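Local coordinates for putative exported protein (Bacteroides fragilis NCTC 9343, PDB 3IEE), which is of unknown function but is probably an exported, lipid-anchored protein built mainly of alpha helices, at residues Tyr52-Gly57 against Phe111-Leu115; Ala76-Asn80 against Tyr97-Phe101; Lys38-Lys42 against Val70-Asp74; Leu207-Leu211 against Val237-Ile241; Tyr29-Leu34 against Ile147-Leu151. One frame throughout, in Å; residues are numbered along the deposited sequence.

Starting at the N terminus, helix 17-40 takes part first in interaction 5, where Tyr29-Leu34 packs on Ile147-Leu151 of helix 123-162 and so closes the widest loop, with interactions 1, 2 and 3 all inside it. Interaction 3 ties the end of the same helix to the loop 70-74. Interaction 1, which joins helix 43-56 to helix 87-119, crosses interaction 3 along the chain and encloses interaction 2, between 76-80 and 97-101. Interactions 2, 3 and 5 touch one another, whereas interaction 1 lies apart. Interaction 4 follows in series and pairs two helices of the C-terminal part, 197-215 and 224-247, about 22 Å from interaction 5 between centres.

Interaction 1. Residues Tyr52-Gly57 against Phe111-Leu115; sequences YMEQKG and FDTYL
The phenol oxygen OH of Tyr114 donates a short hydrogen bond of 2.6 Å to the backbone O of Met53 on helix 43-56. It arrives from above the carbonyl plane, 54° out of it, and the C=O...O angle is 125°. Gly57 N makes a weak bond to the same carbonyl, which is thus shared between its own segment and the neighbouring helix. Tyr114 reaches across with CG anti to its backbone N, and Met53, a selenomethionine, folds back over the ring that grips its carbonyl. A bend at chi3 (75°) sets CE over one face of Tyr114, 3.9 Å from the ring centroid, as a CH-pi contact. SE stands farther above that face and also lies at the edge of Phe111, making Met-aromatic contacts with both rings. Met53 CG meets the Phe111 edge at CD1 (3.6 Å), and Tyr52 CD2 comes to the same rim, 3.7 Å from Phe111 CZ. Leu115 CD2 fills in between the Tyr52 ring and Lys56 CG. The two helices run almost parallel here, their local axes 11.2 Å apart; helix 123-162 packs on Met53 and Tyr114, while the loop residue Val66 touches Tyr52 and Phe111.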
# COMPACT_ATOMS: atom_id res chain seq x y z
N TYR A 52 -19.89 0.88 -8.91
CA TYR A 52 -21.28 1.31 -8.66
C TYR A 52 -21.62 2.58 -9.40
O TYR A 52 -22.67 2.68 -10.04
CB TYR A 52 -21.56 1.49 -7.16
CG TYR A 52 -23.02 1.91 -6.86
CD1 TYR A 52 -24.08 1.02 -7.02
CD2 TYR A 52 -23.32 3.23 -6.55
CE1 TYR A 52 -25.38 1.42 -6.79
CE2 TYR A 52 -24.60 3.63 -6.30
CZ TYR A 52 -25.65 2.75 -6.45
OH TYR A 52 -26.94 3.14 -6.18
N MSE A 53 -20.76 3.59 -9.33
CA MSE A 53 -20.97 4.79 -10.14
C MSE A 53 -21.19 4.46 -11.61
O MSE A 53 -22.17 4.93 -12.20
CB MSE A 53 -19.81 5.81 -9.96
CG MSE A 53 -19.79 6.44 -8.60
SE MSE A 53 -18.24 7.50 -8.25
CE MSE A 53 -18.67 9.05 -9.33
N GLU A 54 -20.31 3.64 -12.20
CA GLU A 54 -20.44 3.25 -13.61
C GLU A 54 -21.78 2.54 -13.86
O GLU A 54 -22.50 2.86 -14.81
CB GLU A 54 -19.34 2.28 -14.04
CG GLU A 54 -17.93 2.83 -14.08
CD GLU A 54 -16.83 1.71 -14.25
OE1 GLU A 54 -17.06 0.52 -13.89
OE2 GLU A 54 -15.73 2.05 -14.75
N GLN A 55 -22.07 1.57 -13.02
CA GLN A 55 -23.28 0.76 -13.22
C GLN A 55 -24.55 1.58 -13.05
O GLN A 55 -25.48 1.41 -13.84
CB GLN A 55 -23.29 -0.43 -12.25
CG GLN A 55 -24.40 -1.40 -12.51
CD GLN A 55 -24.50 -1.79 -13.98
OE1 GLN A 55 -25.58 -1.64 -14.62
NE2 GLN A 55 -23.38 -2.30 -14.55
N LYS A 56 -24.59 2.45 -12.04
CA LYS A 56 -25.77 3.29 -11.75
C LYS A 56 -26.12 4.24 -12.89
O LYS A 56 -27.26 4.69 -13.05
CB LYS A 56 -25.55 4.05 -10.42
CG LYS A 56 -26.78 4.74 -9.84
CD LYS A 56 -27.93 3.80 -9.52
CE LYS A 56 -29.04 4.51 -8.73
NZ LYS A 56 -30.24 3.62 -8.42
N GLY A 57 -25.13 4.55 -13.72
CA GLY A 57 -25.37 5.32 -14.93
C GLY A 57 -25.97 4.50 -16.05
O GLY A 57 -26.42 5.08 -17.04
N PHE A 111 -19.26 11.60 -4.96
CA PHE A 111 -20.16 10.44 -5.12
C PHE A 111 -21.61 10.85 -4.89
O PHE A 111 -22.47 10.51 -5.69
CB PHE A 111 -19.73 9.32 -4.14
CG PHE A 111 -20.62 8.12 -4.16
CD1 PHE A 111 -20.66 7.31 -5.26
CD2 PHE A 111 -21.41 7.80 -3.07
CE1 PHE A 111 -21.49 6.20 -5.29
CE2 PHE A 111 -22.22 6.67 -3.08
CZ PHE A 111 -22.25 5.87 -4.20
N ASP A 112 -21.87 11.61 -3.83
CA ASP A 112 -23.21 12.09 -3.55
C ASP A 112 -23.72 13.00 -4.68
O ASP A 112 -24.83 12.85 -5.17
CB ASP A 112 -23.22 12.86 -2.22
CG ASP A 112 -22.90 11.97 -1.00
OD1 ASP A 112 -22.94 10.73 -1.09
OD2 ASP A 112 -22.61 12.54 0.07
N THR A 113 -22.90 13.95 -5.09
CA THR A 113 -23.28 14.86 -6.17
C THR A 113 -23.56 14.13 -7.48
O THR A 113 -24.48 14.50 -8.23
CB THR A 113 -22.18 15.92 -6.37
OG1 THR A 113 -21.82 16.46 -5.09
CG2 THR A 113 -22.70 17.07 -7.31
N TYR A 114 -22.77 13.10 -7.75
CA TYR A 114 -22.93 12.28 -8.96
C TYR A 114 -24.32 11.63 -9.01
O TYR A 114 -25.00 11.63 -10.04
CB TYR A 114 -21.86 11.19 -8.96
CG TYR A 114 -22.00 10.17 -10.04
CD1 TYR A 114 -21.52 10.43 -11.30
CD2 TYR A 114 -22.60 8.94 -9.80
CE1 TYR A 114 -21.61 9.47 -12.32
CE2 TYR A 114 -22.71 7.97 -10.79
CZ TYR A 114 -22.23 8.26 -12.08
OH TYR A 114 -22.32 7.35 -13.10
N LEU A 115 -24.74 11.10 -7.86
CA LEU A 115 -26.03 10.42 -7.75
C LEU A 115 -27.14 11.45 -7.98
O LEU A 115 -28.16 11.13 -8.59
CB LEU A 115 -26.15 9.75 -6.39
CG LEU A 115 -25.24 8.51 -6.19
CD1 LEU A 115 -25.39 7.92 -4.82
CD2 LEU A 115 -25.50 7.48 -7.26

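Interaction 2. Residues Ala76-Asn80 against Tyr97-Phe101; sequences AIVLN and YTGLF
Val78 sets its CB over one face of the Tyr97 ring, the side chains crossing at about a right angle, where the short helix 75-78 is laid against the long helix 87-119 of this all-helical fold. The CB atom is 3.7 Å from the ring centroid and 15° off the normal, a CH-pi contact, and the two methyls straddle the same face: CG1 leans to the hydroxyl end, CG2 to the CD1-CE1 side. Val78 CG2 also approaches the edge of Phe101, at 4.2 Å from CZ. Leu79, the next residue, reaches the same helix with its CD2, which lies 3.7 Å from Tyr97 CB and equally near Thr98 OG1; its CG meets the Phe101 edge at CE2. The contact is therefore apolar, and Thr98 OG1 spends its hydrogen bond on Lys94 O. Farther out, helix 17-40 fixes both partners: Tyr29 OH bonds to Val78 O, and Tyr97 OH pairs with Ser33 OG. Segment 76-80 is tied from within by the Asn80 side chain, whose ND2 donates to Ala76 O at 2.7 Å with a nearly straight N-H...O angle of 171°, the carbonyl oxygen lying in the amide plane.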
# COMPACT_ATOMS: atom_id res chain seq x y z
N ALA A 76 -4.24 12.57 14.27
CA ALA A 76 -3.39 13.38 15.21
C ALA A 76 -1.94 12.90 15.17
O ALA A 76 -0.99 13.68 15.31
CB ALA A 76 -3.93 13.30 16.65
N ILE A 77 -1.75 11.61 14.95
CA ILE A 77 -0.42 11.07 14.93
C ILE A 77 0.20 11.34 13.56
O ILE A 77 1.30 11.90 13.48
CB ILE A 77 -0.46 9.58 15.27
CG1 ILE A 77 -1.10 9.40 16.65
CG2 ILE A 77 0.95 8.96 15.18
CD1 ILE A 77 -1.28 7.94 17.10
N VAL A 78 -0.50 10.95 12.49
CA VAL A 78 0.16 11.00 11.16
C VAL A 78 0.38 12.43 10.65
O VAL A 78 1.32 12.70 9.89
CB VAL A 78 -0.59 10.14 10.14
CG1 VAL A 78 -0.57 8.67 10.55
CG2 VAL A 78 -2.04 10.61 9.95
N LEU A 79 -0.48 13.35 11.07
CA LEU A 79 -0.30 14.75 10.65
C LEU A 79 0.75 15.45 11.50
O LEU A 79 1.05 16.61 11.23
CB LEU A 79 -1.60 15.55 10.71
CG LEU A 79 -2.67 15.15 9.65
CD1 LEU A 79 -4.07 15.75 9.98
CD2 LEU A 79 -2.15 15.59 8.26
N ASN A 80 1.27 14.78 12.52
CA ASN A 80 2.26 15.39 13.40
C ASN A 80 3.51 14.54 13.56
O ASN A 80 3.85 14.15 14.66
CB ASN A 80 1.62 15.74 14.75
CG ASN A 80 0.54 16.77 14.60
OD1 ASN A 80 0.84 17.94 14.35
ND2 ASN A 80 -0.74 16.34 14.70
N TYR A 97 -0.13 13.52 3.55
CA TYR A 97 -1.34 13.17 4.34
C TYR A 97 -2.45 14.18 4.13
O TYR A 97 -3.63 13.81 3.96
CB TYR A 97 -0.99 13.03 5.81
CG TYR A 97 -0.56 11.64 6.19
CD1 TYR A 97 -1.45 10.57 6.10
CD2 TYR A 97 0.77 11.37 6.58
CE1 TYR A 97 -1.11 9.28 6.43
CE2 TYR A 97 1.13 10.08 6.92
CZ TYR A 97 0.20 9.03 6.84
OH TYR A 97 0.57 7.75 7.20
N THR A 98 -2.08 15.45 4.14
CA THR A 98 -3.08 16.53 3.97
C THR A 98 -3.77 16.37 2.60
O THR A 98 -5.01 16.42 2.51
CB THR A 98 -2.47 17.92 4.18
OG1 THR A 98 -2.01 18.02 5.53
CG2 THR A 98 -3.52 19.03 3.91
N GLY A 99 -2.96 16.16 1.57
CA GLY A 99 -3.45 15.93 0.21
C GLY A 99 -4.31 14.70 0.08
O GLY A 99 -5.34 14.71 -0.62
N LEU A 100 -3.92 13.63 0.76
CA LEU A 100 -4.71 12.41 0.78
C LEU A 100 -6.09 12.64 1.41
O LEU A 100 -7.13 12.26 0.83
CB LEU A 100 -3.95 11.32 1.57
CG LEU A 100 -4.74 10.03 1.79
CD1 LEU A 100 -5.37 9.46 0.52
CD2 LEU A 100 -3.88 9.00 2.47
N PHE A 101 -6.11 13.27 2.58
CA PHE A 101 -7.37 13.46 3.30
C PHE A 101 -8.29 14.37 2.46
O PHE A 101 -9.49 14.13 2.39
CB PHE A 101 -7.16 14.01 4.72
CG PHE A 101 -6.56 13.01 5.69
CD1 PHE A 101 -7.14 11.77 5.91
CD2 PHE A 101 -5.45 13.35 6.45
CE1 PHE A 101 -6.56 10.86 6.84
CE2 PHE A 101 -4.89 12.47 7.34
CZ PHE A 101 -5.44 11.22 7.55

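Interaction 3. Residues Lys38-Lys42 against Val70-Asp74; sequences KDMVK and VVSKD
Two waters carry the polar side of this contact, linking the carboxylate of Asp39 to Lys73. Water 1 donates to Asp39 OD2 (3.1 Å) and accepts from the backbone N of Lys73 (3.0 Å). Water 2 accepts from Lys73 NZ at 2.9 Å and gives a weak bond to Asp39 OD1. The charged ends stay beyond salt-bridge distance, with OD2 and NZ 4.5 Å apart; the aliphatic part of Lys73 crosses the carboxylate at about a right angle, its CE 3.6 Å from OD2. Any mutual stabilisation of the two charges is probably modest and partly relayed by water. The apolar side belongs to Met40, a selenomethionine whose chain bends at chi2 (-65°) and at chi3, turning its tip toward the loop. CE touches Val70 CG2 (3.6 Å) and the backbone at Ser72 CA (3.7 Å), while SE rests beside Ser72 CB. Val70 also crosses the Asp39 side chain at about a right angle. Phe101 of helix 87-119 backs both Met40 and Ser72, and Arg104 bonds to Val70 O. The result is a surface loop without regular structure laid over the C-terminal turn of helix 17-40, stitched by water at its rim and packed on a buried side chain.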
# COMPACT_ATOMS: atom_id res chain seq x y z
N LYS A 38 -3.95 1.83 5.16
CA LYS A 38 -4.80 0.65 4.89
C LYS A 38 -6.26 1.06 4.99
O LYS A 38 -7.05 0.69 4.12
CB LYS A 38 -4.44 -0.50 5.84
CG LYS A 38 -5.36 -1.67 5.74
CD LYS A 38 -4.99 -2.80 6.65
CE LYS A 38 -5.99 -3.94 6.53
NZ LYS A 38 -5.97 -4.75 7.78
N ASP A 39 -6.60 1.83 6.02
CA ASP A 39 -7.96 2.25 6.31
C ASP A 39 -8.48 3.33 5.37
O ASP A 39 -9.66 3.32 4.99
CB ASP A 39 -8.01 2.81 7.74
CG ASP A 39 -9.16 2.32 8.53
OD1 ASP A 39 -9.64 1.21 8.25
OD2 ASP A 39 -9.58 3.05 9.49
N MSE A 40 -7.61 4.29 5.02
CA MSE A 40 -7.96 5.49 4.25
C MSE A 40 -8.01 5.27 2.75
O MSE A 40 -8.72 6.01 2.08
CB MSE A 40 -7.02 6.65 4.54
CG MSE A 40 -7.13 7.17 5.96
SE MSE A 40 -8.92 7.96 6.28
CE MSE A 40 -9.87 6.44 7.08
N VAL A 41 -7.20 4.34 2.25
CA VAL A 41 -7.31 3.87 0.87
C VAL A 41 -7.51 2.36 0.87
O VAL A 41 -6.54 1.60 0.80
CB VAL A 41 -6.09 4.25 0.01
CG1 VAL A 41 -6.39 3.94 -1.48
CG2 VAL A 41 -5.69 5.68 0.23
N LYS A 42 -8.75 1.95 1.03
CA LYS A 42 -9.13 0.54 0.91
C LYS A 42 -9.38 0.28 -0.58
O LYS A 42 -10.46 0.56 -1.06
CB LYS A 42 -10.40 0.22 1.73
CG LYS A 42 -10.31 0.35 3.26
CD LYS A 42 -11.70 0.20 3.93
CE LYS A 42 -11.69 0.55 5.44
NZ LYS A 42 -13.08 0.76 5.98
N VAL A 70 -15.13 5.07 6.06
CA VAL A 70 -14.86 5.08 7.51
C VAL A 70 -14.25 6.41 7.98
O VAL A 70 -13.53 7.08 7.24
CB VAL A 70 -13.95 3.88 7.95
CG1 VAL A 70 -14.65 2.53 7.61
CG2 VAL A 70 -12.51 3.98 7.37
N VAL A 71 -14.55 6.76 9.22
CA VAL A 71 -14.00 7.96 9.84
C VAL A 71 -12.50 7.75 10.01
O VAL A 71 -12.04 6.66 10.39
CB VAL A 71 -14.63 8.26 11.25
CG1 VAL A 71 -14.39 7.09 12.22
CG2 VAL A 71 -14.08 9.54 11.84
N SER A 72 -11.76 8.81 9.73
CA SER A 72 -10.31 8.83 9.88
C SER A 72 -9.93 8.57 11.34
O SER A 72 -10.46 9.23 12.25
CB SER A 72 -9.79 10.19 9.43
OG SER A 72 -8.40 10.32 9.67
N LYS A 73 -8.99 7.64 11.57
CA LYS A 73 -8.43 7.35 12.90
C LYS A 73 -6.97 7.80 12.91
O LYS A 73 -6.32 7.80 11.85
CB LYS A 73 -8.49 5.85 13.20
CG LYS A 73 -9.92 5.24 13.23
CD LYS A 73 -9.85 3.70 13.15
CE LYS A 73 -11.18 3.08 12.68
NZ LYS A 73 -11.45 1.76 13.33
N ASP A 74 -6.47 8.20 14.08
CA ASP A 74 -5.03 8.49 14.25
C ASP A 74 -4.49 9.61 13.35
O ASP A 74 -3.26 9.73 13.16
CB ASP A 74 -4.18 7.22 14.12
CG ASP A 74 -4.28 6.29 15.33
OD1 ASP A 74 -4.65 6.75 16.45
OD2 ASP A 74 -3.92 5.10 15.15
O HOH W 1 -7.87 5.62 9.70
O HOH W 2 -10.12 0.43 11.13

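Interaction 4. Residues Leu207-Leu211 against Val237-Ile241; sequences LTKQL and VETFI
Antiparallel helix packing in the C-terminal part of the chain brings helix 197-215 against helix 224-247, with local axes 10.6 Å apart at closest approach and a crossing angle of -156°. Three branched side chains form the middle of the contact: Leu207 and Leu211, one turn apart on the first helix, and Ile241 on the second. Leu207 CD2 meets Ile241 CG1 at 3.7 Å, and Leu211 CD2 meets the tip of the same isoleucine, CD1, at 3.7 Å, so Ile241 is touched by both leucines along its extended branch. Both leucines hold CG anti to the backbone N (chi1 -174° in Leu207 and 178° in Leu211), which carries their methyls toward the facing helix. The other branch of Leu207, CD1, rests 3.9 Å from Val237 CG1, while its CD2 also lies near Phe240 CD1 (3.8 Å), the leucine and the phenylalanine side chains crossing at about a right angle. At the flanks the polar residues lend their carbon or oxygen surface: Leu211 CD2 packs on Glu238 CB at 3.8 Å, and Thr208 OG1 lies beside the Ile241 methyls. Met182 of helix 169-189 touches both Leu207 and Phe240, extending the apolar layer to a third helix. The polar ends are engaged away from the interface centre, Glu238 OE1 in a salt bridge to Lys215 and Thr208 OG1 on Val204 O. With dispersion and the burial of methyl groups as its cohesion, the pairing depends on the fit of side-chain shapes, and directional bonding is left to its margins.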
# COMPACT_ATOMS: atom_id res chain seq x y z
N LEU A 207 11.66 -6.15 -6.29
CA LEU A 207 11.46 -7.35 -5.47
C LEU A 207 12.48 -8.42 -5.84
O LEU A 207 13.05 -9.11 -4.98
CB LEU A 207 10.03 -7.83 -5.56
CG LEU A 207 9.66 -9.00 -4.62
CD1 LEU A 207 10.00 -8.76 -3.14
CD2 LEU A 207 8.18 -9.33 -4.81
N THR A 208 12.68 -8.60 -7.14
CA THR A 208 13.66 -9.57 -7.62
C THR A 208 15.10 -9.26 -7.12
O THR A 208 15.79 -10.15 -6.66
CB THR A 208 13.60 -9.68 -9.13
OG1 THR A 208 12.30 -10.15 -9.54
CG2 THR A 208 14.69 -10.63 -9.66
N LYS A 209 15.52 -7.98 -7.21
CA LYS A 209 16.79 -7.57 -6.65
C LYS A 209 16.88 -7.85 -5.16
O LYS A 209 17.92 -8.31 -4.68
CB LYS A 209 17.04 -6.07 -6.89
CG LYS A 209 17.33 -5.74 -8.32
CD LYS A 209 17.35 -4.19 -8.54
CE LYS A 209 16.61 -3.74 -9.87
NZ LYS A 209 15.49 -2.67 -9.69
N GLN A 210 15.79 -7.57 -4.41
CA GLN A 210 15.77 -7.87 -2.98
C GLN A 210 15.95 -9.38 -2.75
O GLN A 210 16.67 -9.85 -1.84
CB GLN A 210 14.47 -7.33 -2.34
CG GLN A 210 14.45 -5.80 -2.36
CD GLN A 210 13.11 -5.18 -2.21
OE1 GLN A 210 12.12 -5.83 -1.89
NE2 GLN A 210 13.07 -3.88 -2.50
N LEU A 211 15.24 -10.18 -3.54
CA LEU A 211 15.31 -11.64 -3.39
C LEU A 211 16.72 -12.15 -3.71
O LEU A 211 17.25 -12.96 -2.97
CB LEU A 211 14.25 -12.33 -4.24
CG LEU A 211 14.24 -13.84 -4.21
CD1 LEU A 211 14.13 -14.35 -2.78
CD2 LEU A 211 13.08 -14.38 -5.10
N VAL A 237 8.24 -15.90 -1.82
CA VAL A 237 8.47 -14.65 -2.55
C VAL A 237 8.70 -14.95 -4.03
O VAL A 237 8.14 -14.30 -4.91
CB VAL A 237 9.65 -13.83 -1.98
CG1 VAL A 237 9.92 -12.62 -2.91
CG2 VAL A 237 9.37 -13.45 -0.52
N GLU A 238 9.50 -15.94 -4.32
CA GLU A 238 9.76 -16.35 -5.68
C GLU A 238 8.46 -16.79 -6.39
O GLU A 238 8.21 -16.40 -7.54
CB GLU A 238 10.83 -17.41 -5.69
CG GLU A 238 11.24 -17.81 -7.10
CD GLU A 238 12.63 -18.36 -7.23
OE1 GLU A 238 13.42 -18.28 -6.29
OE2 GLU A 238 12.93 -18.89 -8.32
N THR A 239 7.63 -17.56 -5.70
CA THR A 239 6.31 -17.93 -6.24
C THR A 239 5.46 -16.70 -6.55
O THR A 239 4.76 -16.63 -7.58
CB THR A 239 5.59 -18.83 -5.21
OG1 THR A 239 6.37 -20.03 -5.10
CG2 THR A 239 4.14 -19.17 -5.60
N PHE A 240 5.50 -15.75 -5.64
CA PHE A 240 4.75 -14.50 -5.81
C PHE A 240 5.22 -13.72 -7.05
O PHE A 240 4.41 -13.27 -7.86
CB PHE A 240 4.90 -13.66 -4.55
CG PHE A 240 4.21 -12.34 -4.62
CD1 PHE A 240 4.86 -11.18 -5.08
CD2 PHE A 240 2.92 -12.23 -4.17
CE1 PHE A 240 4.19 -9.92 -5.09
CE2 PHE A 240 2.27 -11.02 -4.19
CZ PHE A 240 2.89 -9.87 -4.62
N ILE A 241 6.53 -13.58 -7.20
CA ILE A 241 7.10 -12.90 -8.36
C ILE A 241 6.61 -13.55 -9.65
O ILE A 241 6.18 -12.86 -10.60
CB ILE A 241 8.63 -12.89 -8.31
CG1 ILE A 241 9.18 -12.01 -7.17
CG2 ILE A 241 9.26 -12.50 -9.72
CD1 ILE A 241 10.64 -12.28 -6.92

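Interaction 5. Residues Tyr29-Leu34 against Ile147-Leu151; sequences YYNTSL and IFDIL. With EDO (1,2-ethanediol), chain H.
A molecule of 1,2-ethanediol, probably from the crystallisation liquor, lies between Tyr30 and Phe148 at one side of the contact. Its O2 approaches the Tyr30 hydroxyl in the plane of the ring, with an OH to O2 separation of 2.4 Å, so short that the exact placing of the diol is doubtful; either oxygen could be the donor. At the other end, diol C1 is centred over one face of Phe148, 3.5 Å above the ring plane, and C2 touches Leu34 CD1. Ser180 OG also bonds to the diol. Beneath it the protein groups meet directly: Tyr30 CE1 comes 3.9 Å from Phe148 CD1, the two side chains crossing at about a right angle, and Leu34 CD1 lies 4.0 Å from Phe148 CZ. Here helices 17-40 and 123-162 run antiparallel, 166° between their local directions and 11.1 Å apart, as neighbours in the N-terminal helical bundle. Deeper in, Leu151 points between Tyr29 and Ser33, one turn apart. With its CG anti to the carbonyl carbon (chi1 -67°), it splits its methyls: CD2 rests 3.8 Å from Tyr29 CD1, and CD1 lies 3.9 Å from Ser33 OG. That serine oxygen is turned back onto its own helix, donating to Tyr29 O at 2.9 Å from above the carbonyl plane, while Ser33 N reaches the same oxygen from the opposite face. The hydroxyls of Ser33 and Tyr29 also turn to Tyr97 of helix 87-119 and Val78 of the short helix 75-78, and the Tyr29 ring stacks edge-to-face with Phe85.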
# COMPACT_ATOMS: atom_id res chain seq x y z
N TYR A 29 5.88 5.45 13.98
CA TYR A 29 5.18 6.27 12.96
C TYR A 29 4.87 5.48 11.70
O TYR A 29 3.78 5.64 11.11
CB TYR A 29 5.96 7.53 12.65
CG TYR A 29 5.25 8.49 11.72
CD1 TYR A 29 5.37 8.35 10.34
CD2 TYR A 29 4.45 9.52 12.21
CE1 TYR A 29 4.73 9.25 9.47
CE2 TYR A 29 3.80 10.41 11.35
CZ TYR A 29 3.93 10.25 9.96
OH TYR A 29 3.31 11.10 9.09
N TYR A 30 5.80 4.63 11.28
CA TYR A 30 5.58 3.72 10.17
C TYR A 30 4.39 2.80 10.48
O TYR A 30 3.50 2.64 9.66
CB TYR A 30 6.80 2.83 9.87
CG TYR A 30 6.48 1.77 8.82
CD1 TYR A 30 6.51 2.05 7.47
CD2 TYR A 30 6.08 0.49 9.20
CE1 TYR A 30 6.17 1.09 6.52
CE2 TYR A 30 5.75 -0.46 8.26
CZ TYR A 30 5.79 -0.18 6.94
OH TYR A 30 5.45 -1.19 6.04
N ASN A 31 4.38 2.18 11.65
CA ASN A 31 3.31 1.24 11.96
C ASN A 31 1.94 1.90 12.03
O ASN A 31 0.95 1.32 11.54
CB ASN A 31 3.62 0.50 13.28
CG ASN A 31 4.76 -0.52 13.12
OD1 ASN A 31 4.99 -1.08 12.03
ND2 ASN A 31 5.43 -0.82 14.23
N THR A 32 1.88 3.10 12.59
CA THR A 32 0.64 3.85 12.59
C THR A 32 0.23 4.19 11.15
O THR A 32 -0.95 4.07 10.79
CB THR A 32 0.75 5.13 13.44
OG1 THR A 32 0.96 4.73 14.81
CG2 THR A 32 -0.50 6.01 13.30
N SER A 33 1.21 4.60 10.34
CA SER A 33 0.97 4.93 8.93
C SER A 33 0.43 3.74 8.15
O SER A 33 -0.49 3.90 7.32
CB SER A 33 2.22 5.44 8.21
OG SER A 33 2.70 6.70 8.69
N LEU A 34 0.97 2.56 8.40
CA LEU A 34 0.55 1.35 7.70
C LEU A 34 -0.93 1.13 7.94
O LEU A 34 -1.68 0.85 7.02
CB LEU A 34 1.36 0.14 8.19
CG LEU A 34 1.11 -1.21 7.47
CD1 LEU A 34 1.57 -1.15 6.04
CD2 LEU A 34 1.85 -2.37 8.20
N ILE A 147 3.99 8.33 0.79
CA ILE A 147 4.28 8.28 2.24
C ILE A 147 5.22 7.09 2.55
O ILE A 147 6.26 7.29 3.21
CB ILE A 147 2.98 8.28 3.02
CG1 ILE A 147 2.29 9.65 2.91
CG2 ILE A 147 3.21 7.92 4.53
CD1 ILE A 147 0.87 9.63 3.13
N PHE A 148 4.90 5.90 2.04
CA PHE A 148 5.77 4.73 2.23
C PHE A 148 7.15 4.99 1.69
O PHE A 148 8.18 4.66 2.31
CB PHE A 148 5.13 3.47 1.63
CG PHE A 148 3.93 3.01 2.38
CD1 PHE A 148 3.98 2.79 3.76
CD2 PHE A 148 2.72 2.79 1.74
CE1 PHE A 148 2.83 2.35 4.47
CE2 PHE A 148 1.59 2.31 2.42
CZ PHE A 148 1.65 2.12 3.80
N ASP A 149 7.21 5.59 0.50
CA ASP A 149 8.50 5.89 -0.14
C ASP A 149 9.36 6.85 0.69
O ASP A 149 10.55 6.66 0.80
CB ASP A 149 8.32 6.51 -1.52
CG ASP A 149 7.76 5.53 -2.59
OD1 ASP A 149 7.72 4.30 -2.40
OD2 ASP A 149 7.30 6.08 -3.64
N ILE A 150 8.74 7.87 1.27
CA ILE A 150 9.40 8.83 2.17
C ILE A 150 10.00 8.11 3.37
O ILE A 150 11.17 8.35 3.77
CB ILE A 150 8.41 9.95 2.60
CG1 ILE A 150 8.09 10.86 1.40
CG2 ILE A 150 8.96 10.77 3.79
CD1 ILE A 150 6.81 11.65 1.55
N LEU A 151 9.19 7.23 3.96
CA LEU A 151 9.58 6.52 5.21
C LEU A 151 10.69 5.48 5.03
O LEU A 151 11.50 5.22 5.97
CB LEU A 151 8.35 5.89 5.85
CG LEU A 151 7.34 6.90 6.38
CD1 LEU A 151 6.06 6.17 6.82
CD2 LEU A 151 7.87 7.77 7.55
C1 EDO H . 3.21 -0.88 2.08
O1 EDO H . 3.97 -0.87 0.85
C2 EDO H . 3.89 -1.68 3.19
O2 EDO H . 5.04 -0.98 3.72